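Carbohydrate deacetylase Agd3 (Neosartorya fumigata, PDB 6NWZ) probably removes N-acetyl groups from galactosaminogalactan, the exopolysaccharide of the fungal biofilm, as a metal-dependent carbohydrate deacetylase. Local coordinates at residues A[82-87]-A[91-96]; A[125-130]-A[213-218]; A[349-354]-A[391-396]; A[398-403]-A[447-452]. All coordinates share one frame; numbering follows the deposited sequence.

The chain first closes interaction 1, where 82-87 turns back on 91-96 as a short hairpin. Interaction 2 opens later and closes a much longer loop, from 125-130 to 213-218. These two lie in the CBM87 region and touch through Glu82, which packs on Lys126 and Phe127. The chain then enters the deacetylase domain. Interaction 3 joins 349-354 to 391-396, and interaction 4 joins 398-403 to 447-452. They adjoin through Asp349 with Thr399 and Leu350 with Asp402. All four loops follow in series; none nests or crosses. The two pairs sit on opposite sides of the chain's centre, with interactions 2 and 3 centred about 62 Å apart.

Interaction 1. Residues A[82-87]-A[91-96]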
loop_
_atom_site.group_PDB
_atom_site.type_symbol
_atom_site.label_atom_id
_atom_site.label_comp_id
_atom_site.label_asym_id
_atom_site.label_seq_id
_atom_site.Cartn_x
_atom_site.Cartn_y
_atom_site.Cartn_z
ATOM N N GLU A 82 -7.509 22.029 -16.811
ATOM C CA GLU A 82 -7.901 23.438 -16.845
ATOM C C GLU A 82 -9.397 23.642 -16.618
ATOM O O GLU A 82 -9.947 24.662 -17.048
ATOM C CB GLU A 82 -7.496 24.100 -18.169
ATOM C CG GLU A 82 -6.014 24.333 -18.338
ATOM C CD GLU A 82 -5.652 24.746 -19.753
ATOM O OE1 GLU A 82 -5.809 23.921 -20.677
ATOM O OE2 GLU A 82 -5.210 25.896 -19.945
ATOM N N VAL A 83 -10.053 22.706 -15.924
ATOM C CA VAL A 83 -11.511 22.607 -15.819
ATOM C C VAL A 83 -12.180 23.119 -17.091
ATOM O O VAL A 83 -13.000 24.046 -17.059
ATOM C CB VAL A 83 -12.050 23.321 -14.561
ATOM C CG1 VAL A 83 -11.626 22.557 -13.326
ATOM C CG2 VAL A 83 -11.593 24.775 -14.463
ATOM N N SER A 84 -11.845 22.495 -18.217
ATOM C CA SER A 84 -12.255 22.959 -19.534
ATOM C C SER A 84 -13.469 22.190 -20.040
ATOM O O SER A 84 -13.542 20.962 -19.921
ATOM C CB SER A 84 -11.110 22.819 -20.536
ATOM O OG SER A 84 -11.548 23.163 -21.836
ATOM N N TYR A 85 -14.415 22.924 -20.619
ATOM C CA TYR A 85 -15.599 22.350 -21.238
ATOM C C TYR A 85 -15.719 22.859 -22.667
ATOM O O TYR A 85 -15.145 23.888 -23.031
ATOM C CB TYR A 85 -16.876 22.708 -20.474
ATOM C CG TYR A 85 -16.970 22.169 -19.067
ATOM C CD1 TYR A 85 -16.374 22.834 -18.002
ATOM C CD2 TYR A 85 -17.694 21.017 -18.798
ATOM C CE1 TYR A 85 -16.479 22.351 -16.710
ATOM C CE2 TYR A 85 -17.806 20.527 -17.515
ATOM C CZ TYR A 85 -17.198 21.194 -16.475
ATOM O OH TYR A 85 -17.314 20.697 -15.198
ATOM N N ASP A 86 -16.485 22.131 -23.476
ATOM C CA ASP A 86 -16.799 22.555 -24.839
ATOM C C ASP A 86 -18.098 23.346 -24.775
ATOM O O ASP A 86 -19.182 22.775 -24.626
ATOM C CB ASP A 86 -16.909 21.359 -25.778
ATOM C CG ASP A 86 -17.221 21.762 -27.219
ATOM O OD1 ASP A 86 -17.258 22.975 -27.519
ATOM O OD2 ASP A 86 -17.431 20.858 -28.058
ATOM N N TYR A 87 -17.988 24.667 -24.878
ATOM C CA TYR A 87 -19.144 25.552 -24.844
ATOM C C TYR A 87 -19.800 25.715 -26.205
ATOM O O TYR A 87 -20.743 26.504 -26.333
ATOM C CB TYR A 87 -18.737 26.916 -24.283
ATOM C CG TYR A 87 -18.381 26.851 -22.819
ATOM C CD1 TYR A 87 -17.084 26.567 -22.408
ATOM C CD2 TYR A 87 -19.349 27.042 -21.844
ATOM C CE1 TYR A 87 -16.762 26.491 -21.066
ATOM C CE2 TYR A 87 -19.038 26.968 -20.503
ATOM C CZ TYR A 87 -17.748 26.693 -20.117
ATOM O OH TYR A 87 -17.454 26.622 -18.775
ATOM N N THR A 91 -17.096 29.815 -29.322
ATOM C CA THR A 91 -16.349 29.764 -28.069
ATOM C C THR A 91 -15.505 28.497 -27.980
ATOM O O THR A 91 -14.327 28.551 -27.604
ATOM C CB THR A 91 -17.320 29.857 -26.888
ATOM O OG1 THR A 91 -17.932 31.153 -26.872
ATOM C CG2 THR A 91 -16.608 29.621 -25.571
ATOM N N GLY A 92 -16.083 27.351 -28.332
ATOM C CA GLY A 92 -15.351 26.103 -28.318
ATOM C C GLY A 92 -14.938 25.706 -26.913
ATOM O O GLY A 92 -15.617 26.002 -25.924
ATOM N N TYR A 93 -13.798 25.025 -26.825
ATOM C CA TYR A 93 -13.277 24.598 -25.534
ATOM C C TYR A 93 -12.706 25.782 -24.765
ATOM O O TYR A 93 -11.868 26.526 -25.284
ATOM C CB TYR A 93 -12.209 23.523 -25.723
ATOM C CG TYR A 93 -12.761 22.122 -25.682
ATOM C CD1 TYR A 93 -12.958 21.473 -24.472
ATOM C CD2 TYR A 93 -13.097 21.449 -26.850
ATOM C CE1 TYR A 93 -13.468 20.192 -24.422
ATOM C CE2 TYR A 93 -13.609 20.166 -26.813
ATOM C CZ TYR A 93 -13.793 19.541 -25.594
ATOM O OH TYR A 93 -14.302 18.262 -25.539
ATOM N N GLN A 94 -13.170 25.960 -23.529
ATOM C CA GLN A 94 -12.687 27.020 -22.655
ATOM C C GLN A 94 -12.701 26.522 -21.219
ATOM O O GLN A 94 -13.433 25.594 -20.873
ATOM C CB GLN A 94 -13.536 28.294 -22.754
ATOM C CG GLN A 94 -13.540 28.979 -24.109
ATOM C CD GLN A 94 -12.202 29.579 -24.475
ATOM O OE1 GLN A 94 -11.313 29.717 -23.632
ATOM N NE2 GLN A 94 -12.049 29.941 -25.743
ATOM N N SER A 95 -11.891 27.164 -20.383
ATOM C CA SER A 95 -11.910 26.868 -18.958
ATOM C C SER A 95 -13.206 27.363 -18.330
ATOM O O SER A 95 -13.692 28.452 -18.645
ATOM C CB SER A 95 -10.716 27.520 -18.266
ATOM O OG SER A 95 -10.837 27.431 -16.856
ATOM N N ALA A 96 -13.770 26.555 -17.428
ATOM C CA ALA A 96 -14.976 26.976 -16.725
ATOM C C ALA A 96 -14.698 28.073 -15.701
ATOM O O ALA A 96 -15.643 28.718 -15.232
ATOM C CB ALA A 96 -15.642 25.779 -16.048
#
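Asp86 lies across the ring of Tyr93 in a two-stranded antiparallel beta hairpin, strands 84-86 and 93-95. The two side chains cross at about a right angle. Asp86 CB sits over one face of the ring, 3.7 Å from its centroid, as a CH-pi contact. The carboxylate is turned only 22° from the ring plane. Asp86 CG stands anti to the backbone N (chi1 -179°), which carries the carboxylate toward the CE2 side of the ring. Asp86 OD1 also accepts from Gly88 N in the turn. Ser84, Asp86, Tyr93 and Ser95 point to one face of the hairpin; there Ser84 OG reaches the edge of the Tyr93 ring.

Tyr85 and Gln94 point to the other face. Their backbones form a hydrogen-bonded pair: Tyr85 N donates to Gln94 O and Gln94 N to Tyr85 O, each at 2.9 Å. Tyr85 presents its CD1-CE1 edge to Ala96 CB, while its OH bonds to Val56 O. Tyr87 crosses Gln94 at about a right angle. Its ring edge meets Gly92 O and Gln94 O, and its OH bonds to Gln58 O. These two phenols tie the hairpin to the loop that carries Val56 and Gln58.

Beyond the paired residues, Ala96 N donates to Val83 O at 2.7 Å. Ser95 OG has a partner in Trp102 NE1, and Ser95 OG donates across the hairpin to Glu82 O at 2.9 Å.

Interaction 2. Residues A[125-130]-A[213-218]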
loop_
_atom_site.group_PDB
_atom_site.type_symbol
_atom_site.label_atom_id
_atom_site.label_comp_id
_atom_site.label_asym_id
_atom_site.label_seq_id
_atom_site.Cartn_x
_atom_site.Cartn_y
_atom_site.Cartn_z
ATOM N N PRO A 125 0.507 28.124 -24.918
ATOM C CA PRO A 125 1.342 29.238 -24.438
ATOM C C PRO A 125 1.308 29.416 -22.930
ATOM O O PRO A 125 2.306 29.855 -22.347
ATOM C CB PRO A 125 0.748 30.454 -25.163
ATOM C CG PRO A 125 0.028 29.887 -26.339
ATOM C CD PRO A 125 -0.517 28.575 -25.872
ATOM N N LYS A 126 0.189 29.084 -22.279
ATOM C CA LYS A 126 0.103 29.188 -20.826
ATOM C C LYS A 126 1.060 28.237 -20.120
ATOM O O LYS A 126 1.306 28.398 -18.919
ATOM C CB LYS A 126 -1.330 28.914 -20.365
ATOM C CG LYS A 126 -2.354 29.891 -20.908
ATOM C CD LYS A 126 -3.732 29.256 -20.967
ATOM C CE LYS A 126 -3.690 27.945 -21.743
ATOM N NZ LYS A 126 -3.017 28.080 -23.070
ATOM N N PHE A 127 1.599 27.247 -20.830
ATOM C CA PHE A 127 2.545 26.301 -20.256
ATOM C C PHE A 127 3.903 26.375 -20.943
ATOM O O PHE A 127 4.716 25.454 -20.810
ATOM C CB PHE A 127 1.983 24.882 -20.322
ATOM C CG PHE A 127 0.604 24.757 -19.744
ATOM C CD1 PHE A 127 0.383 24.973 -18.392
ATOM C CD2 PHE A 127 -0.473 24.440 -20.552
ATOM C CE1 PHE A 127 -0.885 24.862 -17.857
ATOM C CE2 PHE A 127 -1.741 24.328 -20.025
ATOM C CZ PHE A 127 -1.950 24.540 -18.676
ATOM N N GLY A 128 4.153 27.454 -21.683
ATOM C CA GLY A 128 5.459 27.687 -22.275
ATOM C C GLY A 128 5.872 26.663 -23.306
ATOM O O GLY A 128 7.073 26.443 -23.504
ATOM N N ALA A 129 4.910 26.033 -23.977
ATOM C CA ALA A 129 5.219 24.988 -24.940
ATOM C C ALA A 129 4.154 24.960 -26.026
ATOM O O ALA A 129 3.087 25.564 -25.903
ATOM C CB ALA A 129 5.327 23.616 -24.263
ATOM N N SER A 130 4.465 24.246 -27.102
ATOM C CA SER A 130 3.530 24.000 -28.187
ATOM C C SER A 130 3.545 22.520 -28.531
ATOM O O SER A 130 4.562 21.837 -28.376
ATOM C CB SER A 130 3.874 24.809 -29.431
ATOM O OG SER A 130 5.243 24.642 -29.756
ATOM N N ALA A 213 3.536 21.599 -15.130
ATOM C CA ALA A 213 2.513 21.205 -16.091
ATOM C C ALA A 213 2.833 19.836 -16.669
ATOM O O ALA A 213 3.953 19.601 -17.137
ATOM C CB ALA A 213 2.390 22.232 -17.223
ATOM N N PHE A 214 1.843 18.946 -16.655
ATOM C CA PHE A 214 1.968 17.596 -17.191
ATOM C C PHE A 214 1.107 17.475 -18.444
ATOM O O PHE A 214 -0.119 17.630 -18.377
ATOM C CB PHE A 214 1.550 16.553 -16.155
ATOM C CG PHE A 214 2.595 16.277 -15.103
ATOM C CD1 PHE A 214 2.682 17.064 -13.970
ATOM C CD2 PHE A 214 3.476 15.214 -15.242
ATOM C CE1 PHE A 214 3.633 16.808 -12.999
ATOM C CE2 PHE A 214 4.431 14.953 -14.277
ATOM C CZ PHE A 214 4.510 15.751 -13.153
ATOM N N PHE A 215 1.744 17.194 -19.578
ATOM C CA PHE A 215 1.055 17.000 -20.854
ATOM C C PHE A 215 0.561 15.570 -21.034
ATOM O O PHE A 215 0.648 15.005 -22.129
ATOM C CB PHE A 215 1.982 17.401 -21.997
ATOM C CG PHE A 215 2.527 18.797 -21.877
ATOM C CD1 PHE A 215 1.699 19.851 -21.526
ATOM C CD2 PHE A 215 3.871 19.051 -22.104
ATOM C CE1 PHE A 215 2.201 21.140 -21.411
ATOM C CE2 PHE A 215 4.380 20.337 -21.989
ATOM C CZ PHE A 215 3.542 21.381 -21.642
ATOM N N ILE A 216 0.043 14.960 -19.969
ATOM C CA ILE A 216 -0.456 13.591 -20.009
ATOM C C ILE A 216 -1.592 13.482 -19.002
ATOM O O ILE A 216 -1.611 14.185 -17.988
ATOM C CB ILE A 216 0.672 12.569 -19.721
ATOM C CG1 ILE A 216 0.146 11.136 -19.793
ATOM C CG2 ILE A 216 1.327 12.837 -18.367
ATOM C CD1 ILE A 216 1.224 10.094 -19.645
ATOM N N GLY A 217 -2.561 12.619 -19.303
ATOM C CA GLY A 217 -3.655 12.396 -18.377
ATOM C C GLY A 217 -3.229 11.574 -17.173
ATOM O O GLY A 217 -2.258 10.819 -17.213
ATOM N N PHE A 218 -3.974 11.732 -16.082
ATOM C CA PHE A 218 -3.752 10.985 -14.853
ATOM C C PHE A 218 -4.944 10.082 -14.554
ATOM O O PHE A 218 -6.093 10.432 -14.840
ATOM C CB PHE A 218 -3.502 11.932 -13.677
ATOM C CG PHE A 218 -2.068 12.342 -13.531
ATOM C CD1 PHE A 218 -1.465 13.158 -14.469
ATOM C CD2 PHE A 218 -1.327 11.917 -12.444
ATOM C CE1 PHE A 218 -0.141 13.538 -14.327
ATOM C CE2 PHE A 218 -0.006 12.294 -12.295
ATOM C CZ PHE A 218 0.588 13.105 -13.236
#
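The Phe215 ring meets Phe127 CB at its edge, close to the ring plane, and Ala129 CB comes to the same end of the ring obliquely. The Phe127 ring is approached obliquely too, by Ala213 CB. This is a buried apolar cluster in the CBM87 region. It joins the end of strand 209-214 to the turn that leads into strand 129-131.

With CG anti to the carbonyl carbon (chi1 -55°), the end of the Phe215 ring comes nearer the other segment than its CB direction suggests. Phe215 CE1 is 3.9 Å from Phe127 CB. Phe215 CZ is 3.9 Å from Ala129 CB. The end of the Phe215 ring thus touches both beta carbons, which lie at about a right angle to each other as seen from CZ.

Strand 198-206 adds to the cluster, because Val202 touches both Ala213 and Phe215. Phe127 also packs on Gln118 of strand 115-119 and on Val121.

Polar bonds flank the apolar contact. Phe127 O accepts from Asn204 ND2, and Lys126 O from Gln211 NE2. Both hold the turn against the neighbouring strands. Inside the turn, Gly128 N donates to Pro125 O at 3.1 Å. Ala129 follows with its methyl toward the 213-218 segment. The shortest approach between the segments is made by Phe127 CD1 and Ala213 CB, 3.6 Å apart.

Interaction 3. Residues A[349-354]-A[391-396]. With ZN (zinc ion), chain L.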
loop_
_atom_site.group_PDB
_atom_site.type_symbol
_atom_site.label_atom_id
_atom_site.label_comp_id
_atom_site.label_asym_id
_atom_site.label_seq_id
_atom_site.Cartn_x
_atom_site.Cartn_y
_atom_site.Cartn_z
ATOM N N ASP A 349 -21.597 -27.987 16.478
ATOM C CA ASP A 349 -20.188 -28.211 16.764
ATOM C C ASP A 349 -19.626 -29.308 15.864
ATOM O O ASP A 349 -20.278 -30.327 15.617
ATOM C CB ASP A 349 -19.995 -28.590 18.235
ATOM C CG ASP A 349 -20.481 -27.511 19.191
ATOM O OD1 ASP A 349 -20.468 -26.323 18.809
ATOM O OD2 ASP A 349 -20.873 -27.849 20.329
ATOM N N LEU A 350 -18.409 -29.087 15.360
ATOM C CA LEU A 350 -17.691 -30.112 14.614
ATOM C C LEU A 350 -16.548 -30.741 15.394
ATOM O O LEU A 350 -16.128 -31.852 15.053
ATOM C CB LEU A 350 -17.131 -29.536 13.304
ATOM C CG LEU A 350 -18.135 -28.977 12.295
ATOM C CD1 LEU A 350 -17.449 -28.729 10.965
ATOM C CD2 LEU A 350 -19.317 -29.914 12.123
ATOM N N TRP A 351 -16.047 -30.072 16.427
ATOM C CA TRP A 351 -14.898 -30.578 17.160
ATOM C C TRP A 351 -15.249 -31.877 17.884
ATOM O O TRP A 351 -16.380 -32.039 18.356
ATOM C CB TRP A 351 -14.408 -29.538 18.168
ATOM C CG TRP A 351 -13.412 -28.570 17.599
ATOM C CD1 TRP A 351 -13.592 -27.738 16.534
ATOM C CD2 TRP A 351 -12.082 -28.330 18.074
ATOM N NE1 TRP A 351 -12.455 -27.002 16.311
ATOM C CE2 TRP A 351 -11.514 -27.345 17.245
ATOM C CE3 TRP A 351 -11.317 -28.855 19.119
ATOM C CZ2 TRP A 351 -10.215 -26.874 17.429
ATOM C CZ3 TRP A 351 -10.030 -28.388 19.300
ATOM C CH2 TRP A 351 -9.491 -27.407 18.459
ATOM N N PRO A 352 -14.313 -32.822 17.972
ATOM C CA PRO A 352 -14.541 -34.000 18.813
ATOM C C PRO A 352 -14.777 -33.585 20.254
ATOM O O PRO A 352 -14.159 -32.647 20.763
ATOM C CB PRO A 352 -13.244 -34.804 18.665
ATOM C CG PRO A 352 -12.674 -34.360 17.365
ATOM C CD PRO A 352 -13.039 -32.906 17.242
ATOM N N SER A 353 -15.692 -34.294 20.911
ATOM C CA SER A 353 -16.041 -33.964 22.284
ATOM C C SER A 353 -14.929 -34.297 23.269
ATOM O O SER A 353 -14.879 -33.697 24.348
ATOM C CB SER A 353 -17.325 -34.694 22.675
ATOM O OG SER A 353 -17.237 -36.067 22.339
ATOM N N THR A 354 -14.023 -35.228 22.921
ATOM C CA THR A 354 -13.055 -35.701 23.912
ATOM C C THR A 354 -12.004 -34.645 24.244
ATOM O O THR A 354 -11.877 -34.280 25.426
ATOM C CB THR A 354 -12.439 -37.027 23.454
ATOM N N THR A 391 -7.130 -25.790 13.559
ATOM C CA THR A 391 -7.461 -26.827 12.590
ATOM C C THR A 391 -7.823 -26.278 11.218
ATOM O O THR A 391 -8.122 -27.066 10.314
ATOM C CB THR A 391 -8.618 -27.687 13.110
ATOM O OG1 THR A 391 -9.859 -26.998 12.912
ATOM C CG2 THR A 391 -8.443 -27.954 14.587
ATOM N N HIS A 392 -7.810 -24.956 11.046
ATOM C CA HIS A 392 -8.204 -24.303 9.795
ATOM C C HIS A 392 -9.684 -24.523 9.484
ATOM O O HIS A 392 -10.088 -24.542 8.318
ATOM C CB HIS A 392 -7.331 -24.763 8.624
ATOM C CG HIS A 392 -7.439 -23.891 7.414
ATOM N ND1 HIS A 392 -8.560 -23.872 6.611
ATOM C CD2 HIS A 392 -6.571 -23.005 6.872
ATOM C CE1 HIS A 392 -8.377 -23.012 5.626
ATOM N NE2 HIS A 392 -7.179 -22.472 5.762
ATOM N N GLU A 393 -10.504 -24.677 10.523
ATOM C CA GLU A 393 -11.940 -24.838 10.330
ATOM C C GLU A 393 -12.551 -23.551 9.795
ATOM O O GLU A 393 -12.302 -22.464 10.327
ATOM C CB GLU A 393 -12.621 -25.230 11.643
ATOM C CG GLU A 393 -14.142 -25.346 11.544
ATOM C CD GLU A 393 -14.800 -25.634 12.883
ATOM O OE1 GLU A 393 -14.092 -25.615 13.910
ATOM O OE2 GLU A 393 -16.026 -25.881 12.910
ATOM N N GLU A 394 -13.349 -23.678 8.738
ATOM C CA GLU A 394 -14.082 -22.541 8.201
ATOM C C GLU A 394 -15.160 -22.111 9.187
ATOM O O GLU A 394 -15.877 -22.943 9.750
ATOM C CB GLU A 394 -14.702 -22.906 6.854
ATOM C CG GLU A 394 -13.874 -23.908 6.059
ATOM C CD GLU A 394 -13.188 -23.292 4.857
ATOM O OE1 GLU A 394 -13.861 -22.558 4.105
ATOM O OE2 GLU A 394 -11.977 -23.544 4.664
ATOM N N GLN A 395 -15.275 -20.801 9.396
ATOM C CA GLN A 395 -16.071 -20.268 10.492
ATOM C C GLN A 395 -17.291 -19.482 10.029
ATOM O O GLN A 395 -17.937 -18.830 10.856
ATOM C CB GLN A 395 -15.193 -19.392 11.385
ATOM C CG GLN A 395 -13.919 -20.079 11.833
ATOM C CD GLN A 395 -13.035 -19.174 12.657
ATOM O OE1 GLN A 395 -13.416 -18.053 12.987
ATOM N NE2 GLN A 395 -11.843 -19.656 12.993
ATOM N N ASN A 396 -17.628 -19.530 8.737
ATOM C CA ASN A 396 -18.787 -18.784 8.253
ATOM C C ASN A 396 -20.078 -19.242 8.920
ATOM O O ASN A 396 -20.990 -18.433 9.129
ATOM C CB ASN A 396 -18.908 -18.920 6.736
ATOM C CG ASN A 396 -18.003 -17.963 5.995
ATOM O OD1 ASN A 396 -17.218 -17.241 6.607
ATOM N ND2 ASN A 396 -18.105 -17.951 4.670
HETATM ZN ZN ZN L . -5.577 -20.809 5.130
#
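Glu393 reaches from the 391-396 loop to Leu350 and Trp351. Its CB points toward the 349-354 loop. CG lies anti to the backbone N (chi1 177°), and the chain beyond it is extended. This straight arm brings the carboxylate between the two residues. OE2 meets Leu350, with CD1 at 3.7 Å and CB and CG close behind. OE1 turns to the indole edge of Trp351, near the ring plane. The bond from Trp351 NE1 to Glu393 OE1 is long at 3.2 Å and bent to 126°, so it is weak. The ring and carboxylate planes lie 34° apart.

The stronger partner of Trp351 NE1 is Glu406 OE1. Thr391 adds an apolar touch. Its CG2 meets Trp351 CZ2 at 3.5 Å from an oblique direction. Thr391 OG1 is held by Glu406 OE1 and Tyr330 OH.

The 391-396 loop also carries metal ligands on either side of Glu393 in sequence. His392 NE2 binds a zinc ion at 2.4 Å, and Asp256 and His388 complete this site. An Asp and two His form the usual metal triad of polysaccharide deacetylases. Glu394 binds another zinc ion together with Asp335.

In sequence, the 349-354 loop falls between helices 317-321 and 362-366. The 391-396 loop runs from strand 384-387 to helix 400-417. That helix borders both loops: it carries Glu406, and its Lys405 packs on Trp351.

Interaction 4. Residues A[398-403]-A[447-452]; sequences ATYADV and WWDNGI
Trp447 meets Val403 with the edge of its indole. Its CA-CB bond leads away from the 398-403 segment, but CG is anti to the carbonyl carbon (chi1 -56°) and the pyrrole side of the ring comes back. Val403 CG1 lies near the ring plane, 3.4 Å from Trp447 NE1 and 3.5 Å from Trp447 CD1. This branch of Val403 stands anti to the backbone N (chi1 -176°), and the two side chains cross at a slant. Trp447 NE1 has its polar partner in Gln395 OE1, which reaches it from the zinc-binding loop. The Trp447 side chain also packs on Ile407, Ile430 and Pro432.

Asp449 follows two residues on. Its carboxylate faces the phenol end of Tyr400, with OD2 at the ring edge. The ring and carboxylate planes are 59° apart. The modelled oxygen-to-oxygen distance is too short to be trusted, so the nature of this pairing is doubtful. Asp449 OD1 accepts from Gln445 NE2 of its own helix.

The contact joins two helices of the deacetylase domain, the start of 400-417 and the last part of 441-449. Thr399 is the N-cap of the first: its OG1 accepts from Asp402 N at 3.2 Å.

Asn450 comes next. Its OD1 accepts from Gln411 NE2 of helix 400-417, and its ND2 donates to Ala446 O. At Ile452, the side chain packs on Ile430 of strand 429-430.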
loop_
_atom_site.group_PDB
_atom_site.type_symbol
_atom_site.label_atom_id
_atom_site.label_comp_id
_atom_site.label_asym_id
_atom_site.label_seq_id
_atom_site.Cartn_x
_atom_site.Cartn_y
_atom_site.Cartn_z
ATOM N N ALA A 398 -19.826 -21.721 11.662
ATOM C CA ALA A 398 -19.386 -22.469 12.827
ATOM C C ALA A 398 -19.995 -21.890 14.102
ATOM O O ALA A 398 -20.564 -20.796 14.117
ATOM C CB ALA A 398 -17.861 -22.468 12.920
ATOM N N THR A 399 -19.863 -22.646 15.186
ATOM C CA THR A 399 -20.388 -22.253 16.483
ATOM C C THR A 399 -19.340 -21.486 17.283
ATOM O O THR A 399 -18.151 -21.480 16.958
ATOM C CB THR A 399 -20.831 -23.480 17.272
ATOM O OG1 THR A 399 -19.716 -24.367 17.419
ATOM C CG2 THR A 399 -21.949 -24.199 16.552
ATOM N N TYR A 400 -19.800 -20.842 18.358
ATOM C CA TYR A 400 -18.868 -20.217 19.289
ATOM C C TYR A 400 -17.915 -21.248 19.883
ATOM O O TYR A 400 -16.709 -20.995 19.994
ATOM C CB TYR A 400 -19.638 -19.491 20.396
ATOM C CG TYR A 400 -18.758 -18.860 21.458
ATOM C CD1 TYR A 400 -18.258 -19.613 22.514
ATOM C CD2 TYR A 400 -18.432 -17.513 21.409
ATOM C CE1 TYR A 400 -17.456 -19.048 23.479
ATOM C CE2 TYR A 400 -17.630 -16.937 22.379
ATOM C CZ TYR A 400 -17.146 -17.713 23.412
ATOM O OH TYR A 400 -16.348 -17.164 24.388
ATOM N N ALA A 401 -18.437 -22.415 20.270
ATOM C CA ALA A 401 -17.599 -23.436 20.894
ATOM C C ALA A 401 -16.498 -23.908 19.953
ATOM O O ALA A 401 -15.361 -24.135 20.385
ATOM C CB ALA A 401 -18.457 -24.617 21.344
ATOM N N ASP A 402 -16.816 -24.075 18.667
ATOM C CA ASP A 402 -15.799 -24.490 17.706
ATOM C C ASP A 402 -14.730 -23.416 17.554
ATOM O O ASP A 402 -13.528 -23.697 17.651
ATOM C CB ASP A 402 -16.438 -24.804 16.350
ATOM C CG ASP A 402 -17.080 -26.184 16.299
ATOM O OD1 ASP A 402 -16.977 -26.942 17.289
ATOM O OD2 ASP A 402 -17.689 -26.512 15.257
ATOM N N VAL A 403 -15.151 -22.170 17.329
ATOM C CA VAL A 403 -14.185 -21.112 17.065
ATOM C C VAL A 403 -13.369 -20.798 18.310
ATOM O O VAL A 403 -12.180 -20.471 18.210
ATOM C CB VAL A 403 -14.903 -19.864 16.519
ATOM C CG1 VAL A 403 -13.888 -18.801 16.145
ATOM C CG2 VAL A 403 -15.753 -20.236 15.314
ATOM N N TRP A 447 -13.131 -14.957 18.970
ATOM C CA TRP A 447 -11.846 -14.277 18.824
ATOM C C TRP A 447 -11.635 -13.287 19.959
ATOM O O TRP A 447 -10.583 -13.279 20.606
ATOM C CB TRP A 447 -11.763 -13.533 17.487
ATOM C CG TRP A 447 -11.998 -14.332 16.243
ATOM C CD1 TRP A 447 -12.324 -15.654 16.155
ATOM C CD2 TRP A 447 -11.928 -13.846 14.895
ATOM N NE1 TRP A 447 -12.464 -16.019 14.839
ATOM C CE2 TRP A 447 -12.225 -14.928 14.046
ATOM C CE3 TRP A 447 -11.642 -12.600 14.327
ATOM C CZ2 TRP A 447 -12.244 -14.803 12.659
ATOM C CZ3 TRP A 447 -11.662 -12.477 12.952
ATOM C CH2 TRP A 447 -11.962 -13.571 12.133
ATOM N N TRP A 448 -12.635 -12.439 20.208
ATOM C CA TRP A 448 -12.478 -11.369 21.183
ATOM C C TRP A 448 -12.340 -11.908 22.599
ATOM O O TRP A 448 -11.657 -11.297 23.428
ATOM C CB TRP A 448 -13.665 -10.409 21.096
ATOM C CG TRP A 448 -13.492 -9.169 21.918
ATOM C CD1 TRP A 448 -13.648 -9.048 23.271
ATOM C CD2 TRP A 448 -13.133 -7.871 21.440
ATOM N NE1 TRP A 448 -13.403 -7.756 23.662
ATOM C CE2 TRP A 448 -13.086 -7.012 22.557
ATOM C CE3 TRP A 448 -12.845 -7.349 20.175
ATOM C CZ2 TRP A 448 -12.764 -5.661 22.446
ATOM C CZ3 TRP A 448 -12.527 -6.010 20.065
ATOM C CH2 TRP A 448 -12.490 -5.180 21.195
ATOM N N ASP A 449 -12.989 -13.034 22.902
ATOM C CA ASP A 449 -12.872 -13.601 24.239
ATOM C C ASP A 449 -11.470 -14.131 24.506
ATOM O O ASP A 449 -11.074 -14.254 25.669
ATOM C CB ASP A 449 -13.929 -14.687 24.435
ATOM C CG ASP A 449 -15.343 -14.119 24.481
ATOM O OD1 ASP A 449 -15.490 -12.877 24.466
ATOM O OD2 ASP A 449 -16.306 -14.914 24.534
ATOM N N ASN A 450 -10.712 -14.439 23.458
ATOM C CA ASN A 450 -9.271 -14.580 23.566
ATOM C C ASN A 450 -8.632 -13.244 23.184
ATOM O O ASN A 450 -9.318 -12.269 22.875
ATOM C CB ASN A 450 -8.786 -15.742 22.703
ATOM C CG ASN A 450 -9.450 -17.060 23.079
ATOM O OD1 ASN A 450 -8.968 -17.787 23.950
ATOM N ND2 ASN A 450 -10.566 -17.370 22.427
ATOM N N GLY A 451 -7.307 -13.179 23.199
ATOM C CA GLY A 451 -6.655 -11.891 23.026
ATOM C C GLY A 451 -6.778 -11.196 21.679
ATOM O O GLY A 451 -6.031 -10.248 21.418
ATOM N N ILE A 452 -7.716 -11.621 20.828
ATOM C CA ILE A 452 -7.762 -11.187 19.433
ATOM C C ILE A 452 -8.605 -9.926 19.312
ATOM O O ILE A 452 -9.753 -9.883 19.772
ATOM C CB ILE A 452 -8.305 -12.303 18.522
ATOM C CG1 ILE A 452 -7.466 -13.568 18.675
ATOM C CG2 ILE A 452 -8.310 -11.858 17.067
ATOM C CD1 ILE A 452 -5.981 -13.313 18.634
#